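6-phospho-beta-d glycosidase (Streptococcus pyogenes, PDB 5FOO) probably hydrolyses 6-phosphorylated beta-glucosides as a family 1 glycoside hydrolase, and here holds the probe 6-phosphocyclophellitol in its pocket. Local coordinates at residues Q18-F23 / A97-V102; S60-L65 / I103-A108; V192-A197 / G259-E264. The protein carries 1 engineered substitution. All coordinates share one frame; numbering follows the deposited sequence.

Contact 1. Residues Q18-F23 / A97-V102; sequences QSEGRF and AYYNRV. With JAZ (6-phosphocyclophellitol), chain G.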
loop_
_atom_site.group_PDB
_atom_site.type_symbol
_atom_site.label_atom_id
_atom_site.label_comp_id
_atom_site.label_asym_id
_atom_site.label_seq_id
_atom_site.Cartn_x
_atom_site.Cartn_y
_atom_site.Cartn_z
ATOM N N GLN A 18 6.540 -8.696 3.811
ATOM C CA GLN A 18 6.172 -9.666 2.817
ATOM C C GLN A 18 7.394 -10.247 2.117
ATOM O O GLN A 18 7.276 -11.288 1.487
ATOM C CB GLN A 18 5.241 -9.054 1.820
ATOM C CG GLN A 18 3.954 -8.587 2.457
ATOM C CD GLN A 18 3.039 -7.911 1.484
ATOM O OE1 GLN A 18 3.034 -6.668 1.366
ATOM N NE2 GLN A 18 2.193 -8.712 0.810
ATOM N N SER A 19 8.570 -9.593 2.226
ATOM C CA SER A 19 9.721 -10.030 1.506
ATOM C C SER A 19 10.873 -10.492 2.402
ATOM O O SER A 19 11.598 -11.393 2.013
ATOM C CB SER A 19 10.179 -8.892 0.573
ATOM O OG SER A 19 10.556 -7.738 1.337
ATOM N N GLU A 20 11.079 -9.853 3.558
ATOM C CA GLU A 20 12.354 -9.994 4.283
ATOM C C GLU A 20 12.586 -11.335 4.932
ATOM O O GLU A 20 13.682 -11.900 4.838
ATOM C CB GLU A 20 12.476 -8.953 5.394
ATOM C CG GLU A 20 12.779 -7.525 4.932
ATOM C CD GLU A 20 12.648 -6.480 6.032
ATOM O OE1 GLU A 20 12.617 -6.888 7.244
ATOM O OE2 GLU A 20 12.634 -5.244 5.704
ATOM N N GLY A 21 11.557 -11.826 5.622
ATOM C CA GLY A 21 11.757 -12.886 6.627
ATOM C C GLY A 21 12.048 -12.241 7.973
ATOM O O GLY A 21 12.350 -11.052 8.035
ATOM N N ARG A 22 11.921 -13.018 9.047
ATOM C CA ARG A 22 12.156 -12.536 10.404
ATOM C C ARG A 22 13.596 -12.718 10.866
ATOM O O ARG A 22 13.903 -12.440 12.005
ATOM C CB ARG A 22 11.220 -13.227 11.354
ATOM C CG ARG A 22 9.765 -12.788 11.119
ATOM C CD ARG A 22 8.829 -13.413 12.193
ATOM N NE ARG A 22 9.247 -13.116 13.561
ATOM C CZ ARG A 22 8.798 -13.696 14.684
ATOM N NH1 ARG A 22 7.846 -14.653 14.704
ATOM N NH2 ARG A 22 9.326 -13.330 15.830
ATOM N N PHE A 23 14.479 -13.117 9.954
ATOM C CA PHE A 23 15.871 -13.299 10.247
ATOM C C PHE A 23 16.375 -12.071 10.926
ATOM O O PHE A 23 16.173 -11.027 10.371
ATOM C CB PHE A 23 16.658 -13.474 8.971
ATOM C CG PHE A 23 16.218 -14.646 8.161
ATOM C CD1 PHE A 23 16.624 -15.911 8.494
ATOM C CD2 PHE A 23 15.400 -14.464 7.025
ATOM C CE1 PHE A 23 16.218 -17.000 7.728
ATOM C CE2 PHE A 23 15.015 -15.546 6.263
ATOM C CZ PHE A 23 15.426 -16.803 6.615
ATOM N N ALA A 97 22.154 -1.656 9.967
ATOM C CA ALA A 97 23.048 -2.270 8.948
ATOM C C ALA A 97 22.221 -2.913 7.837
ATOM O O ALA A 97 22.615 -2.804 6.698
ATOM C CB ALA A 97 23.983 -3.317 9.563
ATOM N N TYR A 98 21.056 -3.530 8.167
ATOM C CA TYR A 98 20.192 -4.143 7.127
ATOM C C TYR A 98 19.613 -3.099 6.144
ATOM O O TYR A 98 19.715 -3.265 4.938
ATOM C CB TYR A 98 19.064 -5.071 7.667
ATOM C CG TYR A 98 18.244 -5.591 6.524
ATOM C CD1 TYR A 98 18.771 -6.524 5.632
ATOM C CD2 TYR A 98 16.984 -5.086 6.245
ATOM C CE1 TYR A 98 18.057 -6.951 4.531
ATOM C CE2 TYR A 98 16.260 -5.513 5.156
ATOM C CZ TYR A 98 16.795 -6.452 4.299
ATOM O OH TYR A 98 16.088 -6.856 3.181
ATOM N N TYR A 99 19.039 -2.014 6.638
ATOM C CA TYR A 99 18.414 -1.014 5.751
ATOM C C TYR A 99 19.508 -0.201 4.992
ATOM O O TYR A 99 19.337 0.195 3.813
ATOM C CB TYR A 99 17.343 -0.174 6.503
ATOM C CG TYR A 99 16.137 -1.040 6.812
ATOM C CD1 TYR A 99 15.367 -1.549 5.773
ATOM C CD2 TYR A 99 15.790 -1.402 8.145
ATOM C CE1 TYR A 99 14.302 -2.376 6.020
ATOM C CE2 TYR A 99 14.725 -2.237 8.402
ATOM C CZ TYR A 99 13.998 -2.732 7.342
ATOM O OH TYR A 99 12.957 -3.611 7.552
ATOM N N ASN A 100 20.688 -0.092 5.606
ATOM C CA ASN A 100 21.820 0.486 4.870
ATOM C C ASN A 100 22.219 -0.421 3.680
ATOM O O ASN A 100 22.471 0.110 2.607
ATOM C CB ASN A 100 22.973 0.859 5.785
ATOM C CG ASN A 100 22.771 2.220 6.443
ATOM O OD1 ASN A 100 22.232 3.144 5.816
ATOM N ND2 ASN A 100 23.165 2.341 7.738
ATOM N N ARG A 101 22.176 -1.750 3.855
ATOM C CA ARG A 101 22.441 -2.708 2.744
ATOM C C ARG A 101 21.402 -2.503 1.636
ATOM O O ARG A 101 21.770 -2.324 0.494
ATOM C CB ARG A 101 22.426 -4.185 3.205
ATOM C CG ARG A 101 23.678 -4.743 3.862
ATOM C CD ARG A 101 23.492 -6.176 4.432
ATOM N NE ARG A 101 22.904 -7.106 3.446
ATOM C CZ ARG A 101 22.023 -8.089 3.725
ATOM N NH1 ARG A 101 21.625 -8.339 4.959
ATOM N NH2 ARG A 101 21.556 -8.841 2.758
ATOM N N VAL A 102 20.113 -2.460 1.989
ATOM C CA VAL A 102 19.058 -2.281 1.014
ATOM C C VAL A 102 19.249 -0.992 0.196
ATOM O O VAL A 102 19.170 -0.959 -1.039
ATOM C CB VAL A 102 17.634 -2.189 1.693
ATOM C CG1 VAL A 102 16.593 -1.966 0.636
ATOM C CG2 VAL A 102 17.290 -3.422 2.500
HETATM C C2 JAZ G . -0.821 -7.109 -1.136
HETATM C C3 JAZ G . -0.083 -5.786 -0.840
HETATM C C4 JAZ G . -1.064 -4.618 -0.813
HETATM C C5 JAZ G . -1.833 -4.471 -2.118
HETATM C C6 JAZ G . -2.476 -5.784 -2.507
HETATM C C7 JAZ G . -1.485 -6.949 -2.499
HETATM C C8 JAZ G . -2.100 -8.239 -3.035
HETATM O O9 JAZ G . -3.160 -8.600 -2.153
HETATM P P10 JAZ G . -3.505 -10.138 -1.953
HETATM O O11 JAZ G . -4.600 -10.125 -0.946
HETATM O O12 JAZ G . -2.292 -10.935 -1.706
HETATM O O13 JAZ G . -3.978 -10.610 -3.258
HETATM O O14 JAZ G . -3.605 -6.038 -1.661
HETATM O O15 JAZ G . 0.104 -8.198 -1.232
HETATM O O16 JAZ G . 0.502 -5.922 0.430
HETATM O O17 JAZ G . -0.378 -3.416 -0.508
#

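Contact 2. Residues S60-L65 / I103-A108; sequences SDLTLL and IDACLA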
loop_
_atom_site.group_PDB
_atom_site.type_symbol
_atom_site.label_atom_id
_atom_site.label_comp_id
_atom_site.label_asym_id
_atom_site.label_seq_id
_atom_site.Cartn_x
_atom_site.Cartn_y
_atom_site.Cartn_z
ATOM N N SER A 60 21.428 -9.382 -4.429
ATOM C CA SER A 60 21.283 -10.138 -5.704
ATOM C C SER A 60 19.942 -9.880 -6.388
ATOM O O SER A 60 19.902 -9.756 -7.624
ATOM C CB SER A 60 21.499 -11.636 -5.518
ATOM O OG SER A 60 20.582 -12.115 -4.572
ATOM N N ASP A 61 18.861 -9.700 -5.612
ATOM C CA ASP A 61 17.544 -9.282 -6.164
ATOM C C ASP A 61 17.632 -7.946 -6.912
ATOM O O ASP A 61 17.096 -7.785 -8.045
ATOM C CB ASP A 61 16.507 -9.103 -5.031
ATOM C CG ASP A 61 15.929 -10.444 -4.484
ATOM O OD1 ASP A 61 16.331 -11.542 -4.986
ATOM O OD2 ASP A 61 15.055 -10.388 -3.554
ATOM N N LEU A 62 18.270 -6.946 -6.293
ATOM C CA LEU A 62 18.310 -5.617 -6.980
ATOM C C LEU A 62 19.191 -5.662 -8.251
ATOM O O LEU A 62 18.862 -5.084 -9.262
ATOM C CB LEU A 62 18.767 -4.517 -6.036
ATOM C CG LEU A 62 17.712 -4.253 -4.938
ATOM C CD1 LEU A 62 18.391 -3.496 -3.841
ATOM C CD2 LEU A 62 16.523 -3.465 -5.474
ATOM N N THR A 63 20.245 -6.451 -8.201
ATOM C CA THR A 63 21.035 -6.709 -9.377
ATOM C C THR A 63 20.148 -7.321 -10.484
ATOM O O THR A 63 20.153 -6.831 -11.617
ATOM C CB THR A 63 22.283 -7.567 -9.030
ATOM O OG1 THR A 63 23.101 -6.826 -8.141
ATOM C CG2 THR A 63 23.103 -7.902 -10.259
ATOM N N LEU A 64 19.338 -8.319 -10.149
ATOM C CA LEU A 64 18.408 -8.881 -11.134
ATOM C C LEU A 64 17.403 -7.910 -11.641
ATOM O O LEU A 64 17.145 -7.848 -12.848
ATOM C CB LEU A 64 17.680 -10.064 -10.535
ATOM C CG LEU A 64 16.729 -10.827 -11.490
ATOM C CD1 LEU A 64 17.446 -11.616 -12.607
ATOM C CD2 LEU A 64 15.906 -11.742 -10.616
ATOM N N LEU A 65 16.778 -7.155 -10.732
ATOM C CA LEU A 65 15.782 -6.161 -11.153
ATOM C C LEU A 65 16.412 -5.048 -12.040
ATOM O O LEU A 65 15.794 -4.603 -13.001
ATOM C CB LEU A 65 15.106 -5.545 -9.910
ATOM C CG LEU A 65 14.280 -6.569 -9.102
ATOM C CD1 LEU A 65 13.466 -5.913 -8.027
ATOM C CD2 LEU A 65 13.323 -7.384 -9.980
ATOM N N ILE A 103 19.393 0.104 0.896
ATOM C CA ILE A 103 19.513 1.392 0.206
ATOM C C ILE A 103 20.809 1.492 -0.651
ATOM O O ILE A 103 20.780 1.962 -1.823
ATOM C CB ILE A 103 19.445 2.534 1.247
ATOM C CG1 ILE A 103 17.997 2.592 1.867
ATOM C CG2 ILE A 103 19.910 3.887 0.640
ATOM C CD1 ILE A 103 17.961 3.098 3.271
ATOM N N ASP A 104 21.941 1.067 -0.078
ATOM C CA ASP A 104 23.213 1.145 -0.839
ATOM C C ASP A 104 23.170 0.251 -2.081
ATOM O O ASP A 104 23.664 0.649 -3.119
ATOM C CB ASP A 104 24.417 0.780 0.013
ATOM C CG ASP A 104 24.719 1.827 1.102
ATOM O OD1 ASP A 104 24.313 3.000 1.007
ATOM O OD2 ASP A 104 25.329 1.414 2.113
ATOM N N ALA A 105 22.538 -0.932 -1.977
ATOM C CA ALA A 105 22.411 -1.827 -3.131
ATOM C C ALA A 105 21.495 -1.197 -4.182
ATOM O O ALA A 105 21.750 -1.266 -5.372
ATOM C CB ALA A 105 21.893 -3.182 -2.684
ATOM N N CYS A 106 20.478 -0.470 -3.755
ATOM C CA CYS A 106 19.647 0.234 -4.700
ATOM C C CYS A 106 20.496 1.193 -5.540
ATOM O O CYS A 106 20.483 1.129 -6.790
ATOM C CB CYS A 106 18.499 0.994 -4.019
ATOM S SG CYS A 106 17.011 0.039 -3.597
ATOM N N LEU A 107 21.192 2.105 -4.860
ATOM C CA LEU A 107 21.988 3.129 -5.559
ATOM C C LEU A 107 23.097 2.485 -6.393
ATOM O O LEU A 107 23.224 2.838 -7.539
ATOM C CB LEU A 107 22.550 4.174 -4.599
ATOM C CG LEU A 107 21.523 4.923 -3.752
ATOM C CD1 LEU A 107 22.268 5.936 -2.893
ATOM C CD2 LEU A 107 20.513 5.595 -4.668
ATOM N N ALA A 108 23.800 1.465 -5.870
ATOM C CA ALA A 108 24.844 0.800 -6.652
ATOM C C ALA A 108 24.289 0.215 -7.943
ATOM O O ALA A 108 25.005 0.142 -8.919
ATOM C CB ALA A 108 25.577 -0.269 -5.845
#

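Contact 3. Residues V192-A197 / G259-E264; sequences VAYNLA and GKFPEE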
loop_
_atom_site.group_PDB
_atom_site.type_symbol
_atom_site.label_atom_id
_atom_site.label_comp_id
_atom_site.label_asym_id
_atom_site.label_seq_id
_atom_site.Cartn_x
_atom_site.Cartn_y
_atom_site.Cartn_z
ATOM N N VAL A 192 -8.968 5.243 15.039
ATOM C CA VAL A 192 -7.781 4.773 14.319
ATOM C C VAL A 192 -7.551 5.517 13.001
ATOM O O VAL A 192 -6.404 5.900 12.736
ATOM C CB VAL A 192 -7.792 3.241 14.156
ATOM C CG1 VAL A 192 -6.756 2.709 13.172
ATOM C CG2 VAL A 192 -7.489 2.591 15.523
ATOM N N ALA A 193 -8.616 5.737 12.209
ATOM C CA ALA A 193 -8.509 6.483 10.979
ATOM C C ALA A 193 -8.012 7.919 11.225
ATOM O O ALA A 193 -7.082 8.368 10.558
ATOM C CB ALA A 193 -9.824 6.492 10.255
ATOM N N TYR A 194 -8.603 8.615 12.204
ATOM C CA TYR A 194 -8.090 9.945 12.551
ATOM C C TYR A 194 -6.608 9.866 12.986
ATOM O O TYR A 194 -5.785 10.703 12.582
ATOM C CB TYR A 194 -8.922 10.596 13.647
ATOM C CG TYR A 194 -8.349 11.866 14.211
ATOM C CD1 TYR A 194 -7.468 11.839 15.230
ATOM C CD2 TYR A 194 -8.730 13.100 13.692
ATOM C CE1 TYR A 194 -6.929 13.023 15.744
ATOM C CE2 TYR A 194 -8.223 14.291 14.185
ATOM C CZ TYR A 194 -7.303 14.250 15.195
ATOM O OH TYR A 194 -6.830 15.410 15.635
ATOM N N ASN A 195 -6.267 8.839 13.778
ATOM C CA ASN A 195 -4.938 8.759 14.346
ATOM C C ASN A 195 -3.899 8.480 13.246
ATOM O O ASN A 195 -2.801 9.035 13.275
ATOM C CB ASN A 195 -4.850 7.727 15.465
ATOM C CG ASN A 195 -5.540 8.173 16.756
ATOM O OD1 ASN A 195 -6.011 9.321 16.911
ATOM N ND2 ASN A 195 -5.602 7.251 17.692
ATOM N N LEU A 196 -4.267 7.678 12.246
ATOM C CA LEU A 196 -3.380 7.429 11.082
ATOM C C LEU A 196 -3.117 8.672 10.227
ATOM O O LEU A 196 -1.968 8.928 9.773
ATOM C CB LEU A 196 -3.929 6.283 10.257
ATOM C CG LEU A 196 -3.765 4.943 10.956
ATOM C CD1 LEU A 196 -4.648 3.935 10.246
ATOM C CD2 LEU A 196 -2.339 4.453 10.923
ATOM N N ALA A 197 -4.169 9.462 10.044
ATOM C CA ALA A 197 -4.074 10.731 9.327
ATOM C C ALA A 197 -3.226 11.771 10.078
ATOM O O ALA A 197 -2.445 12.450 9.465
ATOM C CB ALA A 197 -5.444 11.302 9.088
ATOM N N GLY A 259 -5.284 18.821 3.762
ATOM C CA GLY A 259 -5.062 19.117 5.196
ATOM C C GLY A 259 -6.370 19.345 5.991
ATOM O O GLY A 259 -6.344 20.018 7.028
ATOM N N LYS A 260 -7.488 18.779 5.515
ATOM C CA LYS A 260 -8.799 18.885 6.174
ATOM C C LYS A 260 -9.525 17.563 6.051
ATOM O O LYS A 260 -9.290 16.792 5.126
ATOM C CB LYS A 260 -9.701 19.958 5.520
ATOM C CG LYS A 260 -9.052 21.277 5.169
ATOM N N PHE A 261 -10.446 17.278 6.958
ATOM C CA PHE A 261 -11.332 16.127 6.750
ATOM C C PHE A 261 -12.554 16.577 5.960
ATOM O O PHE A 261 -12.888 17.703 6.007
ATOM C CB PHE A 261 -11.682 15.550 8.043
ATOM C CG PHE A 261 -10.519 14.907 8.728
ATOM C CD1 PHE A 261 -10.058 13.692 8.298
ATOM C CD2 PHE A 261 -9.876 15.537 9.786
ATOM C CE1 PHE A 261 -8.957 13.107 8.934
ATOM C CE2 PHE A 261 -8.792 14.947 10.396
ATOM C CZ PHE A 261 -8.331 13.731 9.971
ATOM N N PRO A 262 -13.201 15.695 5.203
ATOM C CA PRO A 262 -14.399 16.152 4.478
ATOM C C PRO A 262 -15.575 16.403 5.416
ATOM O O PRO A 262 -15.914 15.531 6.256
ATOM C CB PRO A 262 -14.730 15.012 3.536
ATOM C CG PRO A 262 -13.726 13.941 3.785
ATOM C CD PRO A 262 -12.905 14.279 4.990
ATOM N N GLU A 263 -16.188 17.572 5.266
ATOM C CA GLU A 263 -17.192 18.088 6.204
ATOM C C GLU A 263 -18.427 17.183 6.246
ATOM O O GLU A 263 -18.987 16.883 7.303
ATOM C CB GLU A 263 -17.617 19.488 5.775
ATOM C CG GLU A 263 -16.551 20.550 5.886
ATOM C CD GLU A 263 -16.832 21.534 6.983
ATOM O OE1 GLU A 263 -16.595 21.160 8.166
ATOM O OE2 GLU A 263 -17.303 22.657 6.649
ATOM N N GLU A 264 -18.813 16.704 5.081
ATOM C CA GLU A 264 -19.961 15.831 4.996
ATOM C C GLU A 264 -19.737 14.527 5.769
ATOM O O GLU A 264 -20.669 14.029 6.402
ATOM C CB GLU A 264 -20.345 15.568 3.538
ATOM C CG GLU A 264 -21.692 14.891 3.397
ATOM C CD GLU A 264 -22.055 14.550 1.958
ATOM O OE1 GLU A 264 -21.373 14.977 0.997
ATOM O OE2 GLU A 264 -23.059 13.840 1.776
#

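Contact 1. Residues Q18-F23 / A97-V102
Glu20 and Tyr98 mark the closest backbone approach of the two segments, and with their CA atoms 10.2 Å apart the main chains stay well separated and side chains must span the gap. Segment 97-102 is a stretch of helix 93-108; segment 18-23 begins in a short helix and turns at Gly21, whose phi is positive. Just before this turn, Glu20 points its side chain at the helix, extended beyond CG (chi2 170°), and the carboxylate meets two tyrosines, which approach OE2 from directions about at right angles. OE2 lies at the edge of the Tyr99 ring, near the ring plane, and accepts a very short hydrogen bond from Tyr99 OH, 2.5 Å between OH and OE2. The carboxylate and Tyr99 ring planes are turned 55° apart. Tyr98 supplies the apolar flank: its CE2 is 3.7 Å from Glu20 OE2, and its CD2 sits over the centre of the Tyr99 ring, covering one face of that ring. The other carboxylate oxygen, OE1, forms a salt bridge with Arg81 and a hydrogen bond with Gln78, while Tyr99 OH is also bonded to Gln78 N. Gln18 turns to the bound 6-phosphocyclophellitol: OE1 accepts from ligand O16 at 2.8 Å, and NE2 donates to ligand O15 at 3.0 Å, with an N-H...acceptor angle of 160°. Two residues after this member of the ligand pocket, the buried Glu20 carboxylate is charge-compensated by Arg81 and gripped at both oxygens, a pairing that probably favours its ionised form.

Contact 2. Residues S60-L65 / I103-A108
Leu62 carries this contact alone from its side, meeting Ala105 and Cys106 where the two helices come nearest, with the CA atoms of Leu62 and Cys106 6.4 Å apart. Segment 60-65 belongs to helix 54-67 and segment 103-108 to helix 93-108, two outer helices, one before strand 72-76 and one after it. The tight part is a cluster of three buried residues. Leu62 CD1 comes against the methyl of Ala105, 3.7 Å from its CB, and is equally close, 3.7 Å, to the backbone N of Cys106. Seen from Leu62 CD1, the sulfur comes in at about a right angle to the Ala105 methyl: Cys106 SG lies 3.8 Å from Leu62 CD1 and 4.0 Å from Leu62 CD2, touching both branches. The bond from CA to CB of Cys106 leaves away from helix 54-67, but chi1 of -82° sets SG beside the backbone N and thereby brings the sulfur back to the leucine. Tyr73 of strand 72-76 also packs on Leu62, and Pro113 of strand 112-116 on Cys106, so the cluster sits over the barrel wall.

On the outward side, Ser60, Thr63, Asp104 and Ala108 are exposed and make none of these contacts; Thr63 OG1 reaches Glu59 O within its own helix, and its bond to Asn109 OD1 is weak. Asp104 instead forms a salt bridge with Arg156. Between the two segments the contact is van der Waals packing alone, 129 Å², with the thiol as apolar surface and that weak bond the polar link beside it.

Contact 3. Residues V192-A197 / G259-E264
In this eight-stranded TIM barrel, helix 186-208, which joins the fourth and fifth strands, is met here by the loop between helices 235-258 and 263-271, on the connection from the fifth strand to the sixth. Phe261, held in that loop, is the residue that reaches across, its side chain pointing at helix 186-208 over backbones whose nearest CA pair, Tyr194 with Phe261, is 9.1 Å apart. Its far corner enters a niche made by Tyr194 and Ala197, one helical turn apart. The two rings meet obliquely, with planes 31° apart and centroids 5.7 Å from each other; Tyr194 CD2 is 3.8 Å from Phe261 CE2. Tyr194 CG lies anti to its own nitrogen (chi1 171°), which carries the ring outward from the helix to Phe261, and the hydroxyl at its end is bonded to Glu282. Trp276 stacks on Tyr194 and also meets Phe261, while Leu251 of helix 235-258 packs on Phe261, so the contact is one piece of a larger apolar cluster. Gly259, with positive phi, opens the turn that brings Phe261 here. At the ring's edge, near its plane, the methyl CB of Ala197 stands 3.9 Å from Phe261 CZ.

How the contacts relate
Followed from the N terminus, the chain lays down 18-23 and then 60-65 before helix 93-108 supplies both remaining partners, 97-102 for contact 1 and 103-108 for contact 2. The segments alternate, so the two loops, of 73 and 37 intervening residues, cross; they touch where Val102 O packs 3.9 Å from Leu62 CD1. Contact 1 ties the pocket-side turn after the first barrel strand to helix 93-108, and contact 2 ties helix 54-67 to it. Contact 3 opens only after both have closed, spanning 61 residues that include the fifth strand. Its centre lies about 37 Å from that of contact 2, and it joins helix 186-208 to the loop before helix 263-271, touching neither.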